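Local structure of acetylserotonin O-methyltransferase (4A6D) at residues A[113-116]-A[117-121]; A[248-251]-A[252-255]; A[292-295]-A[296-300]. The protein catalyses the transfer of a methyl group from S-adenosyl-L-methionine to N-acetylserotonin, giving melatonin, and works as a homodimer. All coordinates share one frame; numbering follows the deposited sequence.

Contact 1: residues A[113-116]-A[117-121]; sequences SYRC and WGHLA
Trp117 and His119 turn their rings the same way about the first bond, each CG lying beside its backbone N and anti to the carbonyl carbon (chi1 -84° and -54°), and this sets the rings beside Ser113 O and Cys116 O of the preceding helical turn. For Trp117 the result is that CD1 comes 3.1 Å from Ser113 O, which lies at the edge of the indole, near its plane. The same carbonyl takes the backbone bond from Trp117 N (2.8 Å to Ser113 O), so one oxygen meets both the main chain and the ring of Trp117. Leu120 CD1 rests on one indole face, 4.0 Å above the plane and displaced toward the rim.

His119 repeats the pattern two residues on, meeting Cys116 O at its ring edge, near the imidazole plane. Its CB is 3.4 Å from Cys116 O, and His119 N donates to that oxygen at 2.9 Å. Gly118 N bonds to Arg115 O at 3.0 Å. These last two bonds run from i to i+3, where Trp117 N to Ser113 O is i to i+4: the alpha-helical pattern gives way to tighter turns toward the end of helix 103-117. Leu120 N then bonds to Trp117 O, 3.2 Å away, closing a type I beta turn.

Trp117 NE1 is hydrogen-bonded to Asn302, a substrate-binding residue, and its ring meets Phe19 of the second subunit edge-to-face. Tyr114 stacks on Tyr114 of that subunit. The arrangement is a short turn linking two helices, 103-117 and 120-126, with His119 at the N-cap position of the second; it places Trp117 between the dimer interface and Asn302, and so probably beside the substrate site.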
loop_
_atom_site.group_PDB
_atom_site.type_symbol
_atom_site.label_atom_id
_atom_site.label_comp_id
_atom_site.label_asym_id
_atom_site.label_seq_id
_atom_site.Cartn_x
_atom_site.Cartn_y
_atom_site.Cartn_z
ATOM N N SER A 113 6.435 -8.197 -4.694
ATOM C CA SER A 113 5.566 -8.322 -3.512
ATOM C C SER A 113 4.239 -7.599 -3.673
ATOM O O SER A 113 3.199 -8.156 -3.324
ATOM C CB SER A 113 6.277 -7.809 -2.261
ATOM O OG SER A 113 7.632 -8.223 -2.248
ATOM N N TYR A 114 4.278 -6.351 -4.183
ATOM C CA TYR A 114 3.097 -5.502 -4.404
ATOM C C TYR A 114 2.099 -6.213 -5.298
ATOM O O TYR A 114 0.916 -6.271 -4.963
ATOM C CB TYR A 114 3.508 -4.130 -4.969
ATOM C CG TYR A 114 2.358 -3.169 -5.126
ATOM C CD1 TYR A 114 1.571 -3.171 -6.285
ATOM C CD2 TYR A 114 2.068 -2.232 -4.141
ATOM C CE1 TYR A 114 0.507 -2.286 -6.435
ATOM C CE2 TYR A 114 1.015 -1.326 -4.293
ATOM C CZ TYR A 114 0.225 -1.370 -5.433
ATOM O OH TYR A 114 -0.808 -0.472 -5.598
ATOM N N ARG A 115 2.583 -6.776 -6.416
ATOM C CA ARG A 115 1.780 -7.541 -7.377
ATOM C C ARG A 115 1.115 -8.723 -6.646
ATOM O O ARG A 115 -0.110 -8.768 -6.578
ATOM C CB ARG A 115 2.656 -8.030 -8.544
ATOM C CG ARG A 115 2.672 -7.071 -9.729
ATOM C CD ARG A 115 2.739 -7.771 -11.088
ATOM N NE ARG A 115 1.608 -8.676 -11.370
ATOM C CZ ARG A 115 0.390 -8.297 -11.763
ATOM N NH1 ARG A 115 0.098 -7.006 -11.901
ATOM N NH2 ARG A 115 -0.551 -9.205 -11.999
ATOM N N CYS A 116 1.927 -9.600 -6.006
ATOM C CA CYS A 116 1.491 -10.759 -5.214
ATOM C C CYS A 116 0.382 -10.393 -4.206
ATOM O O CYS A 116 -0.664 -11.049 -4.154
ATOM C CB CYS A 116 2.685 -11.421 -4.525
ATOM S SG CYS A 116 3.597 -12.582 -5.574
ATOM N N TRP A 117 0.590 -9.294 -3.466
ATOM C CA TRP A 117 -0.341 -8.813 -2.446
ATOM C C TRP A 117 -1.749 -8.424 -2.932
ATOM O O TRP A 117 -2.681 -8.398 -2.130
ATOM C CB TRP A 117 0.314 -7.772 -1.539
ATOM C CG TRP A 117 1.095 -8.382 -0.410
ATOM C CD1 TRP A 117 2.298 -9.030 -0.486
ATOM C CD2 TRP A 117 0.695 -8.440 0.966
ATOM N NE1 TRP A 117 2.718 -9.391 0.772
ATOM C CE2 TRP A 117 1.735 -9.079 1.678
ATOM C CE3 TRP A 117 -0.447 -8.000 1.675
ATOM C CZ2 TRP A 117 1.677 -9.286 3.059
ATOM C CZ3 TRP A 117 -0.502 -8.205 3.043
ATOM C CH2 TRP A 117 0.554 -8.849 3.721
ATOM N N GLY A 118 -1.912 -8.213 -4.237
ATOM C CA GLY A 118 -3.228 -7.975 -4.819
ATOM C C GLY A 118 -4.084 -9.231 -4.722
ATOM O O GLY A 118 -5.311 -9.161 -4.638
ATOM N N HIS A 119 -3.419 -10.392 -4.672
ATOM C CA HIS A 119 -4.050 -11.704 -4.535
ATOM C C HIS A 119 -4.073 -12.179 -3.062
ATOM O O HIS A 119 -4.177 -13.383 -2.830
ATOM C CB HIS A 119 -3.348 -12.742 -5.442
ATOM C CG HIS A 119 -3.272 -12.324 -6.872
ATOM N ND1 HIS A 119 -4.349 -12.466 -7.720
ATOM C CD2 HIS A 119 -2.252 -11.754 -7.552
ATOM C CE1 HIS A 119 -3.959 -11.976 -8.886
ATOM N NE2 HIS A 119 -2.702 -11.542 -8.837
ATOM N N LEU A 120 -4.048 -11.237 -2.083
ATOM C CA LEU A 120 -4.046 -11.533 -0.639
ATOM C C LEU A 120 -5.252 -12.352 -0.189
ATOM O O LEU A 120 -5.076 -13.332 0.545
ATOM C CB LEU A 120 -3.895 -10.268 0.248
ATOM C CG LEU A 120 -3.909 -10.521 1.768
ATOM C CD1 LEU A 120 -2.748 -11.417 2.202
ATOM C CD2 LEU A 120 -3.873 -9.262 2.538
ATOM N N ALA A 121 -6.456 -11.947 -0.614
ATOM C CA ALA A 121 -7.714 -12.598 -0.255
ATOM C C ALA A 121 -7.717 -14.080 -0.630
ATOM O O ALA A 121 -8.180 -14.894 0.170
ATOM C CB ALA A 121 -8.894 -11.870 -0.882
#

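Contact 2: residues A[248-251]-A[252-255]; sequences YILA and RVLH. With SAM (S-adenosylmethionine), chain D.
Where strand 247-251 ends in the Rossmann-like sheet of this class I methyltransferase, Leu250 and Ala251 meet the loop 252-255 at the cofactor site. The two methyls of Leu250 divide their work: CD2 packs on Val253 CG1 at 3.7 Å and CD1 on Leu254 CD2 at 4.0 Å, the side chains crossing at about a right angle in both pairs. A water spans the bend, donating to Leu250 O at 2.6 Å and accepting from Leu254 N.

Arg252 has left-handed helical backbone angles (55°/40°), which swing the chain out of the strand. Its side chain, bent at chi2 and chi3, brings NH1 to the carboxylate of S-adenosylmethionine: NH1 donates to SAM O at 3.2 Å (159° at the hydrogen), and OXT lies at the edge of the guanidinium. NH1 also hydrogen-bonds to Leu160 O. The cofactor amino group donates to Ala251 O, SAM N being 2.8 Å from it.

Adjacent residues thus each give one hydrogen bond to the methionine moiety, Ala251 to its amino group and Arg252 to its carboxylate, alongside other cofactor partners such as Tyr147. The transferable methyl, CE, lies at the edge of the His255 imidazole, consistent with that histidine's inferred role as proton donor/acceptor.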
loop_
_atom_site.group_PDB
_atom_site.type_symbol
_atom_site.label_atom_id
_atom_site.label_comp_id
_atom_site.label_asym_id
_atom_site.label_seq_id
_atom_site.Cartn_x
_atom_site.Cartn_y
_atom_site.Cartn_z
ATOM N N TYR A 248 27.019 -23.137 11.584
ATOM C CA TYR A 248 26.162 -23.006 10.399
ATOM C C TYR A 248 25.193 -21.843 10.647
ATOM O O TYR A 248 24.558 -21.801 11.702
ATOM C CB TYR A 248 25.437 -24.326 10.080
ATOM C CG TYR A 248 26.408 -25.395 9.607
ATOM C CD1 TYR A 248 26.771 -25.491 8.264
ATOM C CD2 TYR A 248 27.044 -26.240 10.516
ATOM C CE1 TYR A 248 27.721 -26.409 7.835
ATOM C CE2 TYR A 248 27.995 -27.178 10.093
ATOM C CZ TYR A 248 28.330 -27.249 8.753
ATOM O OH TYR A 248 29.209 -28.197 8.309
ATOM N N ILE A 249 25.147 -20.859 9.730
ATOM C CA ILE A 249 24.277 -19.675 9.844
ATOM C C ILE A 249 23.079 -19.825 8.918
ATOM O O ILE A 249 23.265 -20.084 7.733
ATOM C CB ILE A 249 25.039 -18.344 9.570
ATOM C CG1 ILE A 249 26.353 -18.248 10.406
ATOM C CG2 ILE A 249 24.117 -17.110 9.742
ATOM C CD1 ILE A 249 27.288 -17.005 10.103
ATOM N N LEU A 250 21.860 -19.679 9.445
ATOM C CA LEU A 250 20.647 -19.736 8.614
ATOM C C LEU A 250 19.901 -18.399 8.748
ATOM O O LEU A 250 19.132 -18.212 9.704
ATOM C CB LEU A 250 19.717 -20.917 8.974
ATOM C CG LEU A 250 20.098 -22.337 8.558
ATOM C CD1 LEU A 250 19.129 -23.326 9.163
ATOM C CD2 LEU A 250 20.043 -22.515 7.058
ATOM N N ALA A 251 20.228 -17.425 7.866
ATOM C CA ALA A 251 19.597 -16.083 7.890
ATOM C C ALA A 251 18.528 -16.053 6.809
ATOM O O ALA A 251 18.831 -16.254 5.627
ATOM C CB ALA A 251 20.628 -14.985 7.660
ATOM N N ARG A 252 17.260 -15.892 7.235
ATOM C CA ARG A 252 16.079 -15.854 6.369
ATOM C C ARG A 252 15.966 -17.088 5.471
ATOM O O ARG A 252 15.606 -16.994 4.298
ATOM C CB ARG A 252 16.001 -14.545 5.567
ATOM C CG ARG A 252 15.720 -13.300 6.413
ATOM C CD ARG A 252 16.634 -12.217 5.930
ATOM N NE ARG A 252 15.920 -11.133 5.280
ATOM C CZ ARG A 252 16.465 -10.269 4.429
ATOM N NH1 ARG A 252 17.727 -10.406 4.049
ATOM N NH2 ARG A 252 15.740 -9.276 3.929
ATOM N N VAL A 253 16.281 -18.249 6.027
ATOM C CA VAL A 253 16.151 -19.476 5.267
ATOM C C VAL A 253 14.924 -20.188 5.813
ATOM O O VAL A 253 14.022 -20.459 5.060
ATOM C CB VAL A 253 17.451 -20.345 5.325
ATOM C CG1 VAL A 253 17.201 -21.745 4.778
ATOM C CG2 VAL A 253 18.600 -19.664 4.589
ATOM N N LEU A 254 14.872 -20.441 7.126
ATOM C CA LEU A 254 13.776 -21.174 7.776
ATOM C C LEU A 254 12.371 -20.592 7.521
ATOM O O LEU A 254 11.408 -21.334 7.318
ATOM C CB LEU A 254 14.071 -21.351 9.298
ATOM C CG LEU A 254 15.258 -22.259 9.677
ATOM C CD1 LEU A 254 15.364 -22.429 11.190
ATOM C CD2 LEU A 254 15.164 -23.645 9.003
ATOM N N HIS A 255 12.261 -19.279 7.475
ATOM C CA HIS A 255 10.959 -18.649 7.232
ATOM C C HIS A 255 10.353 -18.943 5.838
ATOM O O HIS A 255 9.150 -18.751 5.665
ATOM C CB HIS A 255 10.986 -17.144 7.591
ATOM C CG HIS A 255 11.645 -16.271 6.566
ATOM N ND1 HIS A 255 11.385 -14.911 6.504
ATOM C CD2 HIS A 255 12.519 -16.585 5.582
ATOM C CE1 HIS A 255 12.090 -14.458 5.477
ATOM N NE2 HIS A 255 12.805 -15.424 4.913
HETATM N N SAM D . 20.764 -15.467 3.774
HETATM C CA SAM D . 20.479 -14.377 2.815
HETATM C C SAM D . 19.947 -13.051 3.397
HETATM O O SAM D . 19.326 -13.095 4.438
HETATM O OXT SAM D . 20.122 -11.917 2.845
HETATM C CB SAM D . 19.581 -14.959 1.752
HETATM C CG SAM D . 18.166 -15.279 2.249
HETATM S SD SAM D . 17.185 -15.856 0.818
HETATM C CE SAM D . 15.567 -15.688 1.452
HETATM C "C5'" SAM D . 17.241 -17.672 0.962
HETATM C "C4'" SAM D . 18.554 -18.096 0.289
HETATM O "O4'" SAM D . 18.533 -19.512 0.307
HETATM C "C3'" SAM D . 18.636 -17.648 -1.221
HETATM O "O3'" SAM D . 19.883 -16.992 -1.504
HETATM C "C2'" SAM D . 18.421 -18.999 -1.981
HETATM O "O2'" SAM D . 19.029 -19.144 -3.265
HETATM C "C1'" SAM D . 19.019 -19.995 -0.971
HETATM N N9 SAM D . 18.539 -21.377 -1.180
HETATM C C8 SAM D . 17.220 -21.774 -1.386
HETATM N N7 SAM D . 17.161 -23.065 -1.521
HETATM C C5 SAM D . 18.448 -23.592 -1.473
HETATM C C6 SAM D . 19.024 -24.871 -1.580
HETATM N N6 SAM D . 18.210 -25.946 -1.714
HETATM N N1 SAM D . 20.390 -25.018 -1.435
HETATM C C2 SAM D . 21.199 -23.957 -1.302
HETATM N N3 SAM D . 20.676 -22.725 -1.211
HETATM C C4 SAM D . 19.347 -22.501 -1.230
HETATM O O HOH W 1 16.803 -19.138 9.074
#

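Contact 3: residues A[292-295]-A[296-300]; sequences GPLL and TQLYS
One face of the Tyr299 ring carries the Leu295 methyl CD2, 3.5 Å from the ring centroid and 17° off the ring normal, which makes a CH-pi contact; the same ring brings its CD1 to 3.1 Å from Leu295 O. The second flat group, the Gln297 amide, lies beside the chain at the helix start, with CD 3.6 Å from Gly292 N and OE1 3.3 Å from Leu294 CA. Both belong to the first turns of helix 294-305, for which Pro293, joined to Gly292 by a cis peptide bond, is the N-cap residue. The same helix carries Asn302, a substrate-binding residue close to the Tyr299 side chain.

Leu295 reaches the ring because its CG is anti to the backbone N (chi1 -177°), which carries the branch along the helix toward the residue four places on. The Leu294 side chain takes the same course, and its CD1 touches Leu298 CG at 4.0 Å. Beneath these pairs run regular i to i+4 backbone bonds, Tyr299 N to Leu295 O among them at 3.0 Å. Replacing Tyr299 by an alanine would probably leave Leu295 CD2 without the ring face it rests on, and open a gap beside Ile337 and Tyr338, which the phenol also touches.

At its polar end Gln297 serves the dimer, OE1 hydrogen-bonding to Ser69 OG of the second subunit. Thr296 OG1 and Ser284 OG of the same chain share a hydrogen bond, and the proline ring packs against the threonine hydroxyl, with Pro293 CD 3.6 Å from Thr296 OG1.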
loop_
_atom_site.group_PDB
_atom_site.type_symbol
_atom_site.label_atom_id
_atom_site.label_comp_id
_atom_site.label_asym_id
_atom_site.label_seq_id
_atom_site.Cartn_x
_atom_site.Cartn_y
_atom_site.Cartn_z
ATOM N N GLY A 292 2.287 -9.761 17.500
ATOM C CA GLY A 292 3.214 -8.667 17.277
ATOM C C GLY A 292 4.626 -9.183 17.138
ATOM O O GLY A 292 4.895 -10.343 17.446
ATOM N N PRO A 293 5.585 -8.339 16.734
ATOM C CA PRO A 293 5.408 -6.933 16.304
ATOM C C PRO A 293 4.628 -6.900 14.989
ATOM O O PRO A 293 4.637 -7.888 14.236
ATOM C CB PRO A 293 6.853 -6.439 16.116
ATOM C CG PRO A 293 7.771 -7.529 16.806
ATOM C CD PRO A 293 6.995 -8.790 16.666
ATOM N N LEU A 294 3.934 -5.773 14.710
ATOM C CA LEU A 294 3.136 -5.619 13.510
ATOM C C LEU A 294 3.921 -5.928 12.227
ATOM O O LEU A 294 3.430 -6.674 11.370
ATOM C CB LEU A 294 2.499 -4.220 13.483
ATOM C CG LEU A 294 1.751 -3.772 12.201
ATOM C CD1 LEU A 294 0.702 -4.788 11.759
ATOM C CD2 LEU A 294 1.126 -2.414 12.434
ATOM N N LEU A 295 5.136 -5.373 12.107
ATOM C CA LEU A 295 5.972 -5.573 10.928
ATOM C C LEU A 295 6.254 -7.085 10.721
ATOM O O LEU A 295 6.210 -7.542 9.594
ATOM C CB LEU A 295 7.270 -4.730 11.059
ATOM C CG LEU A 295 8.244 -4.776 9.858
ATOM C CD1 LEU A 295 9.028 -3.496 9.750
ATOM C CD2 LEU A 295 9.236 -5.903 10.018
ATOM N N THR A 296 6.487 -7.851 11.813
ATOM C CA THR A 296 6.739 -9.302 11.785
ATOM C C THR A 296 5.497 -10.065 11.356
ATOM O O THR A 296 5.603 -11.008 10.574
ATOM C CB THR A 296 7.297 -9.789 13.126
ATOM O OG1 THR A 296 8.455 -9.015 13.436
ATOM C CG2 THR A 296 7.677 -11.250 13.097
ATOM N N GLN A 297 4.323 -9.665 11.879
ATOM C CA GLN A 297 3.036 -10.247 11.490
ATOM C C GLN A 297 2.814 -10.017 9.972
ATOM O O GLN A 297 2.380 -10.944 9.273
ATOM C CB GLN A 297 1.889 -9.589 12.265
ATOM C CG GLN A 297 1.796 -9.955 13.735
ATOM C CD GLN A 297 0.737 -9.075 14.352
ATOM O OE1 GLN A 297 0.948 -7.895 14.619
ATOM N NE2 GLN A 297 -0.456 -9.585 14.494
ATOM N N LEU A 298 3.153 -8.802 9.463
ATOM C CA LEU A 298 2.990 -8.503 8.035
ATOM C C LEU A 298 3.912 -9.399 7.220
ATOM O O LEU A 298 3.473 -9.996 6.238
ATOM C CB LEU A 298 3.190 -7.000 7.698
ATOM C CG LEU A 298 2.158 -5.989 8.246
ATOM C CD1 LEU A 298 2.660 -4.595 8.091
ATOM C CD2 LEU A 298 0.809 -6.107 7.545
ATOM N N TYR A 299 5.147 -9.560 7.695
ATOM C CA TYR A 299 6.167 -10.456 7.142
ATOM C C TYR A 299 5.713 -11.910 7.152
ATOM O O TYR A 299 6.023 -12.630 6.200
ATOM C CB TYR A 299 7.486 -10.330 7.922
ATOM C CG TYR A 299 8.360 -9.150 7.542
ATOM C CD1 TYR A 299 7.811 -8.000 6.953
ATOM C CD2 TYR A 299 9.731 -9.165 7.793
ATOM C CE1 TYR A 299 8.612 -6.914 6.601
ATOM C CE2 TYR A 299 10.538 -8.072 7.469
ATOM C CZ TYR A 299 9.971 -6.944 6.885
ATOM O OH TYR A 299 10.764 -5.868 6.581
ATOM N N SER A 300 4.972 -12.351 8.201
ATOM C CA SER A 300 4.488 -13.744 8.219
ATOM C C SER A 300 3.417 -13.936 7.142
ATOM O O SER A 300 3.391 -14.967 6.472
ATOM C CB SER A 300 3.974 -14.150 9.599
ATOM O OG SER A 300 3.830 -15.560 9.683
#

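How the contacts relate
Contact 2 is buried in the Rossmann-like core, and no other chain touches it; contact 1 is buried too, but against the second subunit, while contact 3 is partly buried and also meets that subunit. Contacts 1 and 3 touch directly, Trp117 CZ2 lying 3.7 Å from Leu298 O, so the helix junction 113-121 rests on helix 294-305, the helix that also carries Asn302. Contact 2 stands apart from both, its nearest atoms about 10 Å from contact 1 and 6 Å from contact 3. The chemistry follows: regular i to i+4 bonds hold contact 3 and mostly i to i+3 bonds contact 1, whereas at the strand end polar groups turn to the cofactor and a water joins the backbone.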